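Local atomic coordinates of pseudouridine synthase (Pyrococcus abyssi, PDB entry 2AUS), a protein that probably converts uridine to pseudouridine in RNA as Cbf5, the catalytic subunit of archaeal H/ACA guide-RNA particles. Residues A64-I69 with V215-L220; R153-I158 with V172-G177; K252-D257 with I274-A279. One frame throughout, in Å; residues are numbered along the deposited sequence.

Contact 1: residues A64-I69 with V215-L220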
loop_
_atom_site.group_PDB
_atom_site.type_symbol
_atom_site.label_atom_id
_atom_site.label_comp_id
_atom_site.label_asym_id
_atom_site.label_seq_id
_atom_site.Cartn_x
_atom_site.Cartn_y
_atom_site.Cartn_z
ATOM N N ALA A 64 -10.650 9.841 4.987
ATOM C CA ALA A 64 -10.712 10.398 3.640
ATOM C C ALA A 64 -11.297 9.344 2.696
ATOM O O ALA A 64 -12.123 9.660 1.846
ATOM C CB ALA A 64 -9.310 10.815 3.170
ATOM N N TRP A 65 -10.864 8.093 2.848
ATOM C CA TRP A 65 -11.367 7.003 2.009
ATOM C C TRP A 65 -12.861 6.804 2.225
ATOM O O TRP A 65 -13.618 6.580 1.281
ATOM C CB TRP A 65 -10.655 5.683 2.327
ATOM C CG TRP A 65 -9.246 5.597 1.830
ATOM C CD1 TRP A 65 -8.682 6.333 0.824
ATOM C CD2 TRP A 65 -8.237 4.671 2.264
ATOM N NE1 TRP A 65 -7.390 5.921 0.604
ATOM C CE2 TRP A 65 -7.090 4.903 1.472
ATOM C CE3 TRP A 65 -8.193 3.666 3.242
ATOM C CZ2 TRP A 65 -5.909 4.164 1.628
ATOM C CZ3 TRP A 65 -7.018 2.930 3.398
ATOM C CH2 TRP A 65 -5.892 3.184 2.592
ATOM N N ILE A 66 -13.281 6.871 3.481
ATOM C CA ILE A 66 -14.684 6.690 3.810
ATOM C C ILE A 66 -15.540 7.785 3.155
ATOM O O ILE A 66 -16.622 7.506 2.640
ATOM C CB ILE A 66 -14.870 6.661 5.347
ATOM C CG1 ILE A 66 -14.421 5.293 5.876
ATOM C CG2 ILE A 66 -16.309 6.959 5.723
ATOM C CD1 ILE A 66 -14.377 5.195 7.376
ATOM N N LYS A 67 -15.042 9.018 3.151
ATOM C CA LYS A 67 -15.780 10.119 2.539
ATOM C C LYS A 67 -15.924 9.888 1.036
ATOM O O LYS A 67 -16.970 10.189 0.450
ATOM C CB LYS A 67 -15.078 11.459 2.796
ATOM C CG LYS A 67 -14.937 11.800 4.275
ATOM C CD LYS A 67 -14.761 13.296 4.514
ATOM C CE LYS A 67 -13.474 13.825 3.913
ATOM N NZ LYS A 67 -13.344 15.302 4.106
ATOM N N ARG A 68 -14.882 9.338 0.417
ATOM C CA ARG A 68 -14.913 9.067 -1.011
ATOM C C ARG A 68 -15.869 7.929 -1.325
ATOM O O ARG A 68 -16.679 8.034 -2.233
ATOM C CB ARG A 68 -13.512 8.723 -1.530
ATOM C CG ARG A 68 -12.498 9.820 -1.280
ATOM C CD ARG A 68 -11.254 9.673 -2.141
ATOM N NE ARG A 68 -10.299 10.738 -1.838
ATOM C CZ ARG A 68 -9.378 10.672 -0.878
ATOM N NH1 ARG A 68 -9.271 9.582 -0.127
ATOM N NH2 ARG A 68 -8.575 11.704 -0.651
ATOM N N ILE A 69 -15.778 6.849 -0.560
ATOM C CA ILE A 69 -16.636 5.691 -0.770
ATOM C C ILE A 69 -18.114 6.019 -0.610
ATOM O O ILE A 69 -18.936 5.648 -1.448
ATOM C CB ILE A 69 -16.297 4.560 0.221
ATOM C CG1 ILE A 69 -14.841 4.133 0.040
ATOM C CG2 ILE A 69 -17.259 3.383 0.012
ATOM C CD1 ILE A 69 -14.342 3.188 1.123
ATOM N N VAL A 215 -17.312 -3.134 10.684
ATOM C CA VAL A 215 -17.222 -3.317 9.242
ATOM C C VAL A 215 -15.892 -2.837 8.670
ATOM O O VAL A 215 -15.184 -2.043 9.293
ATOM C CB VAL A 215 -18.379 -2.580 8.518
ATOM C CG1 VAL A 215 -19.714 -3.195 8.933
ATOM C CG2 VAL A 215 -18.348 -1.087 8.850
ATOM N N THR A 216 -15.558 -3.326 7.478
ATOM C CA THR A 216 -14.316 -2.951 6.816
ATOM C C THR A 216 -14.605 -2.027 5.644
ATOM O O THR A 216 -15.748 -1.901 5.203
ATOM C CB THR A 216 -13.567 -4.182 6.252
ATOM O OG1 THR A 216 -14.361 -4.781 5.222
ATOM C CG2 THR A 216 -13.296 -5.210 7.346
ATOM N N LEU A 217 -13.553 -1.398 5.134
ATOM C CA LEU A 217 -13.667 -0.487 4.005
ATOM C C LEU A 217 -14.250 -1.197 2.785
ATOM O O LEU A 217 -15.019 -0.614 2.020
ATOM C CB LEU A 217 -12.288 0.090 3.685
ATOM C CG LEU A 217 -11.752 1.003 4.793
ATOM C CD1 LEU A 217 -10.246 1.203 4.650
ATOM C CD2 LEU A 217 -12.486 2.335 4.724
ATOM N N HIS A 218 -13.881 -2.459 2.602
ATOM C CA HIS A 218 -14.392 -3.225 1.474
ATOM C C HIS A 218 -15.866 -3.495 1.680
ATOM O O HIS A 218 -16.643 -3.484 0.725
ATOM C CB HIS A 218 -13.619 -4.537 1.321
ATOM C CG HIS A 218 -12.290 -4.370 0.655
ATOM N ND1 HIS A 218 -11.320 -5.348 0.667
ATOM C CD2 HIS A 218 -11.779 -3.340 -0.062
ATOM C CE1 HIS A 218 -10.269 -4.928 -0.015
ATOM N NE2 HIS A 218 -10.522 -3.713 -0.467
ATOM N N ASP A 219 -16.258 -3.736 2.927
ATOM C CA ASP A 219 -17.663 -3.959 3.218
ATOM C C ASP A 219 -18.433 -2.722 2.795
ATOM O O ASP A 219 -19.450 -2.825 2.120
ATOM C CB ASP A 219 -17.903 -4.192 4.707
ATOM C CG ASP A 219 -17.391 -5.526 5.180
ATOM O OD1 ASP A 219 -17.272 -6.444 4.339
ATOM O OD2 ASP A 219 -17.130 -5.659 6.399
ATOM N N LEU A 220 -17.936 -1.551 3.193
ATOM C CA LEU A 220 -18.588 -0.290 2.864
ATOM C C LEU A 220 -18.707 -0.072 1.364
ATOM O O LEU A 220 -19.744 0.389 0.880
ATOM C CB LEU A 220 -17.834 0.890 3.485
ATOM C CG LEU A 220 -17.924 1.025 5.004
ATOM C CD1 LEU A 220 -17.188 2.287 5.442
ATOM C CD2 LEU A 220 -19.391 1.091 5.420
#

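Contact 2: residues R153-I158 with V172-G177. With PO4 (phosphate ion), chain E.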
loop_
_atom_site.group_PDB
_atom_site.type_symbol
_atom_site.label_atom_id
_atom_site.label_comp_id
_atom_site.label_asym_id
_atom_site.label_seq_id
_atom_site.Cartn_x
_atom_site.Cartn_y
_atom_site.Cartn_z
ATOM N N ARG A 153 -2.558 7.500 34.405
ATOM C CA ARG A 153 -3.722 6.873 33.787
ATOM C C ARG A 153 -4.011 5.530 34.422
ATOM O O ARG A 153 -3.141 4.935 35.050
ATOM C CB ARG A 153 -3.499 6.707 32.279
ATOM C CG ARG A 153 -3.766 7.970 31.474
ATOM C CD ARG A 153 -5.258 8.285 31.465
ATOM N NE ARG A 153 -5.563 9.513 30.736
ATOM C CZ ARG A 153 -5.341 10.738 31.205
ATOM N NH1 ARG A 153 -4.818 10.902 32.414
ATOM N NH2 ARG A 153 -5.624 11.798 30.455
ATOM N N LYS A 154 -5.230 5.041 34.248
ATOM C CA LYS A 154 -5.604 3.775 34.850
ATOM C C LYS A 154 -5.760 2.603 33.885
ATOM O O LYS A 154 -6.390 2.714 32.832
ATOM C CB LYS A 154 -6.895 3.954 35.652
ATOM C CG LYS A 154 -7.335 2.713 36.402
ATOM C CD LYS A 154 -8.437 3.037 37.403
ATOM C CE LYS A 154 -8.876 1.790 38.165
ATOM N NZ LYS A 154 -7.727 1.143 38.866
ATOM N N VAL A 155 -5.156 1.482 34.267
ATOM C CA VAL A 155 -5.229 0.246 33.509
ATOM C C VAL A 155 -6.241 -0.611 34.265
ATOM O O VAL A 155 -5.987 -1.041 35.384
ATOM C CB VAL A 155 -3.864 -0.463 33.480
ATOM C CG1 VAL A 155 -3.983 -1.811 32.778
ATOM C CG2 VAL A 155 -2.847 0.412 32.767
ATOM N N TYR A 156 -7.394 -0.840 33.659
ATOM C CA TYR A 156 -8.447 -1.612 34.300
ATOM C C TYR A 156 -8.155 -3.100 34.392
ATOM O O TYR A 156 -8.572 -3.759 35.346
ATOM C CB TYR A 156 -9.759 -1.387 33.560
ATOM C CG TYR A 156 -10.161 0.069 33.525
ATOM C CD1 TYR A 156 -10.466 0.757 34.701
ATOM C CD2 TYR A 156 -10.221 0.767 32.317
ATOM C CE1 TYR A 156 -10.817 2.104 34.674
ATOM C CE2 TYR A 156 -10.575 2.114 32.280
ATOM C CZ TYR A 156 -10.869 2.775 33.462
ATOM O OH TYR A 156 -11.207 4.109 33.437
ATOM N N TYR A 157 -7.446 -3.630 33.402
ATOM C CA TYR A 157 -7.115 -5.043 33.391
ATOM C C TYR A 157 -6.102 -5.407 32.322
ATOM O O TYR A 157 -6.039 -4.786 31.263
ATOM C CB TYR A 157 -8.386 -5.889 33.208
ATOM C CG TYR A 157 -9.166 -5.606 31.935
ATOM C CD1 TYR A 157 -8.763 -6.126 30.702
ATOM C CD2 TYR A 157 -10.311 -4.817 31.967
ATOM C CE1 TYR A 157 -9.489 -5.866 29.533
ATOM C CE2 TYR A 157 -11.040 -4.549 30.812
ATOM C CZ TYR A 157 -10.628 -5.076 29.599
ATOM O OH TYR A 157 -11.373 -4.811 28.464
ATOM N N ILE A 158 -5.294 -6.411 32.635
ATOM C CA ILE A 158 -4.290 -6.924 31.724
ATOM C C ILE A 158 -4.470 -8.429 31.751
ATOM O O ILE A 158 -4.164 -9.081 32.747
ATOM C CB ILE A 158 -2.861 -6.590 32.182
ATOM C CG1 ILE A 158 -2.604 -5.092 32.031
ATOM C CG2 ILE A 158 -1.857 -7.383 31.363
ATOM C CD1 ILE A 158 -1.210 -4.667 32.451
ATOM N N VAL A 172 -5.702 -5.703 27.101
ATOM C CA VAL A 172 -5.660 -4.700 28.148
ATOM C C VAL A 172 -6.775 -3.674 28.029
ATOM O O VAL A 172 -7.050 -3.162 26.942
ATOM C CB VAL A 172 -4.291 -3.962 28.136
ATOM C CG1 VAL A 172 -4.040 -3.352 26.768
ATOM C CG2 VAL A 172 -4.265 -2.888 29.201
ATOM N N GLY A 173 -7.422 -3.396 29.157
ATOM C CA GLY A 173 -8.481 -2.405 29.200
ATOM C C GLY A 173 -7.830 -1.197 29.841
ATOM O O GLY A 173 -7.126 -1.340 30.843
ATOM N N VAL A 174 -8.049 -0.012 29.275
ATOM C CA VAL A 174 -7.434 1.194 29.802
ATOM C C VAL A 174 -8.330 2.425 29.765
ATOM O O VAL A 174 -9.305 2.491 29.015
ATOM C CB VAL A 174 -6.155 1.543 29.016
ATOM C CG1 VAL A 174 -5.172 0.385 29.066
ATOM C CG2 VAL A 174 -6.515 1.885 27.561
ATOM N N GLU A 175 -7.971 3.409 30.580
ATOM C CA GLU A 175 -8.699 4.664 30.644
ATOM C C GLU A 175 -8.350 5.428 29.364
ATOM O O GLU A 175 -7.308 5.182 28.758
ATOM C CB GLU A 175 -8.246 5.460 31.877
ATOM C CG GLU A 175 -9.030 6.735 32.129
ATOM C CD GLU A 175 -8.575 7.479 33.378
ATOM O OE1 GLU A 175 -9.273 8.436 33.787
ATOM O OE2 GLU A 175 -7.522 7.111 33.946
ATOM N N ALA A 176 -9.213 6.346 28.945
ATOM C CA ALA A 176 -8.945 7.124 27.742
ATOM C C ALA A 176 -7.606 7.850 27.860
ATOM O O ALA A 176 -7.248 8.329 28.932
ATOM C CB ALA A 176 -10.059 8.129 27.517
ATOM N N GLY A 177 -6.861 7.914 26.762
ATOM C CA GLY A 177 -5.578 8.597 26.779
ATOM C C GLY A 177 -4.391 7.773 27.248
ATOM O O GLY A 177 -3.284 8.300 27.385
HETATM P P PO4 E . -6.873 7.091 23.522
HETATM O O1 PO4 E . -6.789 5.873 24.446
HETATM O O2 PO4 E . -7.811 8.286 23.814
HETATM O O3 PO4 E . -7.049 6.642 22.029
HETATM O O4 PO4 E . -5.464 7.608 23.741
HETATM O O HOH W 1 -7.586 11.519 27.811
#

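Contact 3: residues K252-D257 with I274-A279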
loop_
_atom_site.group_PDB
_atom_site.type_symbol
_atom_site.label_atom_id
_atom_site.label_comp_id
_atom_site.label_asym_id
_atom_site.label_seq_id
_atom_site.Cartn_x
_atom_site.Cartn_y
_atom_site.Cartn_z
ATOM N N LYS A 252 -27.327 10.900 30.477
ATOM C CA LYS A 252 -28.271 11.575 29.603
ATOM C C LYS A 252 -29.344 12.382 30.302
ATOM O O LYS A 252 -29.661 12.138 31.463
ATOM C CB LYS A 252 -28.944 10.546 28.693
ATOM C CG LYS A 252 -27.974 9.802 27.815
ATOM C CD LYS A 252 -28.641 8.644 27.106
ATOM C CE LYS A 252 -27.623 7.862 26.294
ATOM N NZ LYS A 252 -28.251 6.707 25.601
ATOM N N ILE A 253 -29.892 13.348 29.571
ATOM C CA ILE A 253 -30.983 14.189 30.056
ATOM C C ILE A 253 -32.013 14.189 28.931
ATOM O O ILE A 253 -31.718 14.595 27.809
ATOM C CB ILE A 253 -30.522 15.640 30.323
ATOM C CG1 ILE A 253 -29.441 15.644 31.409
ATOM C CG2 ILE A 253 -31.728 16.507 30.767
ATOM C CD1 ILE A 253 -28.824 17.010 31.663
ATOM N N TRP A 254 -33.211 13.704 29.232
ATOM C CA TRP A 254 -34.289 13.625 28.259
ATOM C C TRP A 254 -35.186 14.856 28.378
ATOM O O TRP A 254 -35.648 15.204 29.462
ATOM C CB TRP A 254 -35.082 12.337 28.496
ATOM C CG TRP A 254 -34.338 11.096 28.085
ATOM C CD1 TRP A 254 -34.409 10.466 26.873
ATOM C CD2 TRP A 254 -33.457 10.300 28.901
ATOM N NE1 TRP A 254 -33.638 9.331 26.888
ATOM C CE2 TRP A 254 -33.038 9.206 28.116
ATOM C CE3 TRP A 254 -32.976 10.415 30.220
ATOM C CZ2 TRP A 254 -32.169 8.207 28.606
ATOM C CZ3 TRP A 254 -32.112 9.426 30.715
ATOM C CH2 TRP A 254 -31.713 8.337 29.900
ATOM N N ILE A 255 -35.445 15.516 27.258
ATOM C CA ILE A 255 -36.239 16.732 27.309
ATOM C C ILE A 255 -37.536 16.735 26.529
ATOM O O ILE A 255 -37.745 15.921 25.627
ATOM C CB ILE A 255 -35.387 17.931 26.862
ATOM C CG1 ILE A 255 -35.005 17.780 25.384
ATOM C CG2 ILE A 255 -34.128 17.999 27.727
ATOM C CD1 ILE A 255 -34.278 18.969 24.808
ATOM N N LYS A 256 -38.415 17.662 26.903
ATOM C CA LYS A 256 -39.716 17.815 26.263
ATOM C C LYS A 256 -39.530 18.247 24.822
ATOM O O LYS A 256 -38.504 18.833 24.477
ATOM C CB LYS A 256 -40.542 18.882 26.992
ATOM C CG LYS A 256 -40.668 18.667 28.475
ATOM C CD LYS A 256 -41.474 19.778 29.141
ATOM C CE LYS A 256 -41.491 19.590 30.653
ATOM N NZ LYS A 256 -42.366 20.581 31.347
ATOM N N ASP A 257 -40.523 17.961 23.983
ATOM C CA ASP A 257 -40.470 18.349 22.571
ATOM C C ASP A 257 -40.215 19.855 22.401
ATOM O O ASP A 257 -39.423 20.263 21.550
ATOM C CB ASP A 257 -41.780 17.987 21.865
ATOM C CG ASP A 257 -41.965 16.483 21.683
ATOM O OD1 ASP A 257 -42.990 16.080 21.082
ATOM O OD2 ASP A 257 -41.098 15.700 22.129
ATOM N N ILE A 274 -36.612 19.636 31.212
ATOM C CA ILE A 274 -36.206 18.276 31.557
ATOM C C ILE A 274 -37.369 17.364 31.948
ATOM O O ILE A 274 -38.196 17.718 32.781
ATOM C CB ILE A 274 -35.195 18.305 32.712
ATOM C CG1 ILE A 274 -33.990 19.162 32.310
ATOM C CG2 ILE A 274 -34.783 16.889 33.086
ATOM C CD1 ILE A 274 -32.994 19.380 33.427
ATOM N N VAL A 275 -37.423 16.184 31.341
ATOM C CA VAL A 275 -38.474 15.217 31.642
ATOM C C VAL A 275 -37.929 14.175 32.623
ATOM O O VAL A 275 -38.545 13.882 33.645
ATOM C CB VAL A 275 -38.959 14.512 30.360
ATOM C CG1 VAL A 275 -39.858 13.327 30.718
ATOM C CG2 VAL A 275 -39.714 15.512 29.481
ATOM N N LYS A 276 -36.767 13.627 32.298
ATOM C CA LYS A 276 -36.122 12.630 33.137
ATOM C C LYS A 276 -34.625 12.682 32.844
ATOM O O LYS A 276 -34.207 13.204 31.803
ATOM C CB LYS A 276 -36.683 11.243 32.818
ATOM C CG LYS A 276 -36.578 10.879 31.356
ATOM C CD LYS A 276 -37.465 9.695 31.001
ATOM C CE LYS A 276 -37.319 9.343 29.535
ATOM N NZ LYS A 276 -38.203 8.215 29.158
ATOM N N LEU A 277 -33.821 12.149 33.759
ATOM C CA LEU A 277 -32.375 12.150 33.599
ATOM C C LEU A 277 -31.678 11.073 34.420
ATOM O O LEU A 277 -32.261 10.488 35.330
ATOM C CB LEU A 277 -31.778 13.520 33.962
ATOM C CG LEU A 277 -32.291 14.432 35.091
ATOM C CD1 LEU A 277 -32.900 13.657 36.235
ATOM C CD2 LEU A 277 -31.125 15.298 35.570
ATOM N N ASN A 278 -30.425 10.804 34.076
ATOM C CA ASN A 278 -29.640 9.812 34.790
ATOM C C ASN A 278 -29.215 10.371 36.136
ATOM O O ASN A 278 -29.053 11.587 36.302
ATOM C CB ASN A 278 -28.392 9.444 33.991
ATOM C CG ASN A 278 -28.687 8.497 32.860
ATOM O OD1 ASN A 278 -28.090 8.593 31.793
ATOM N ND2 ASN A 278 -29.608 7.560 33.088
ATOM N N ALA A 279 -29.052 9.480 37.103
ATOM C CA ALA A 279 -28.607 9.885 38.423
ATOM C C ALA A 279 -27.101 10.081 38.319
ATOM O O ALA A 279 -26.488 9.735 37.306
ATOM C CB ALA A 279 -28.916 8.790 39.437
#

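Contact 1: residues A64-I69 with V215-L220
The indole of Trp65 meets Leu217 at its edge. Methyl CD1 of Leu217 lies near the ring plane, 3.5 Å from Trp65 CE3, and the two side chains cross at about a right angle. The indole also meets an aromatic side chain on a chain of a different protein, with the planes turned about 55° apart. That protein also packs on Ile69 and Leu217. Leu217 carries CG opposite its carbonyl carbon (chi1 -67°), and its branches fork from there. CD1 goes to the indole, while CD2 goes to Ile66 CG1 at 3.7 Å and to Ile69 CD1 at 4.1 Å. Leu220, about one turn on, extends the patch. Its CD1 meets Ile66 CG1 at 4.1 Å, and its CB faces Ile69 CG2 at 4.3 Å. The polar work is done at the start of the second helix, where Thr216 and Asp219 form a capping box: Asp219 N gives to Thr216 OG1 and Thr216 N gives to Asp219 OD2. Helix 59-69 and helix 217-228 pack against each other and against strands 47-53 and 88-93 of one mixed sheet. Leu51 lies against both Ile66 and Leu220, and Val91 and Leu93 lie against Ile66.

Contact 2: residues R153-I158 with V172-G177
Arg153 NE gives its hydrogen to Ala176 O over 2.7 Å, the shortest polar bond between the segments. The acceptor is met in the carbonyl plane but lies 17° out of the guanidinium plane. A bend at chi2 (-70°) folds the arginine chain toward this loop. There, Gly177 N bonds weakly to O1 of a phosphate ion (3.1 Å), probably from the crystallisation liquor. Glu175 is extended and receives Lys154 N at OE2 (3.1 Å) on its anti lone pair. Glu175 N returns a 2.8 Å bond to Lys154 O, so this residue is tied by backbone and side chain alike. Next to this comes a classic beta bulge in the hairpin of strands 152-164 and 167-174, part of an antiparallel sheet. Tyr156 N and Tyr157 N both turn to Gly173 O, each in a weak bond, and Gly173 N binds Tyr157 O at 2.9 Å. The Tyr157 ring lies over Gly173, whose CA sits 3.6 Å from the ring centroid in a CH-pi contact. Tyr157 OH is held by Glu109. On the other sheet face, Val172 CG2 meets Val155 CG1 at 3.7 Å and Ile158 CG1 at 4.0 Å, with Leu183 of helix 180-191 packed on both valines.

Contact 3: residues K252-D257 with I274-A279
Strands 252-255 and 274-278 are antiparallel neighbours in the sheet of the PUA domain, and a classic beta bulge interrupts their pairing. Val275 and Lys276 share Trp254 as their partner: Val275 N binds Trp254 O at 2.8 Å, while Lys276 N reaches the same oxygen only weakly. Trp254 N binds Lys276 O at 2.8 Å. The Trp254 indole lies between two lysine chains. Lys252 CB covers one face near the rim, and Lys276 CE covers the opposite face at 4.0 Å from the centroid of the five-membered ring. Lys276 NZ stands above that same ring at 5.0 Å, a cation-pi contact. Its chain gets there by leaving between the backbone N and the carbonyl carbon (chi1 55°) and then running extended. Asn278 ND2 sits at the indole edge with its amide plane 83° from the ring, and Asn278 OD1 accepts Lys252 N at 2.8 Å. Trp254 NE1 gives a hydrogen bond to Asp294 OD1. Replacing Trp254 with an alanine would probably strip both lysine chains of the surface between them and leave Asp294 without this donor. On the sheet face of Ile253 and Leu277, Ile253 CG2 meets Ile274 CG1 at 3.8 Å, and Met309 touches both isoleucines. The Asn278 amide is used at both ends, since ND2 binds Glu17 O. This probably fixes the amide rotation, and it ties the N-terminal segment to the strand pair.

Overall arrangement
From the N terminus, the chain first supplies strand 18-20, which lies at the edge of the PUA sheet beside 274-278. Helix 59-69 then opens contact 1. Before that loop closes, contact 2 opens and closes within it as a short hairpin of the six-stranded antiparallel sheet. Contact 1 closes at 215-220, bringing helix 217-228 against helix 59-69 on the other mixed sheet. Contact 3 follows in series, joining two PUA strands through a loop that includes helix 257-264. None of the loops cross. The contacts do not touch: nearest atoms are about 19 Å apart for contacts 1 and 2, and about 17 Å for contacts 2 and 3. Contacts 1 and 3 lie on opposite sides of the chain's centre.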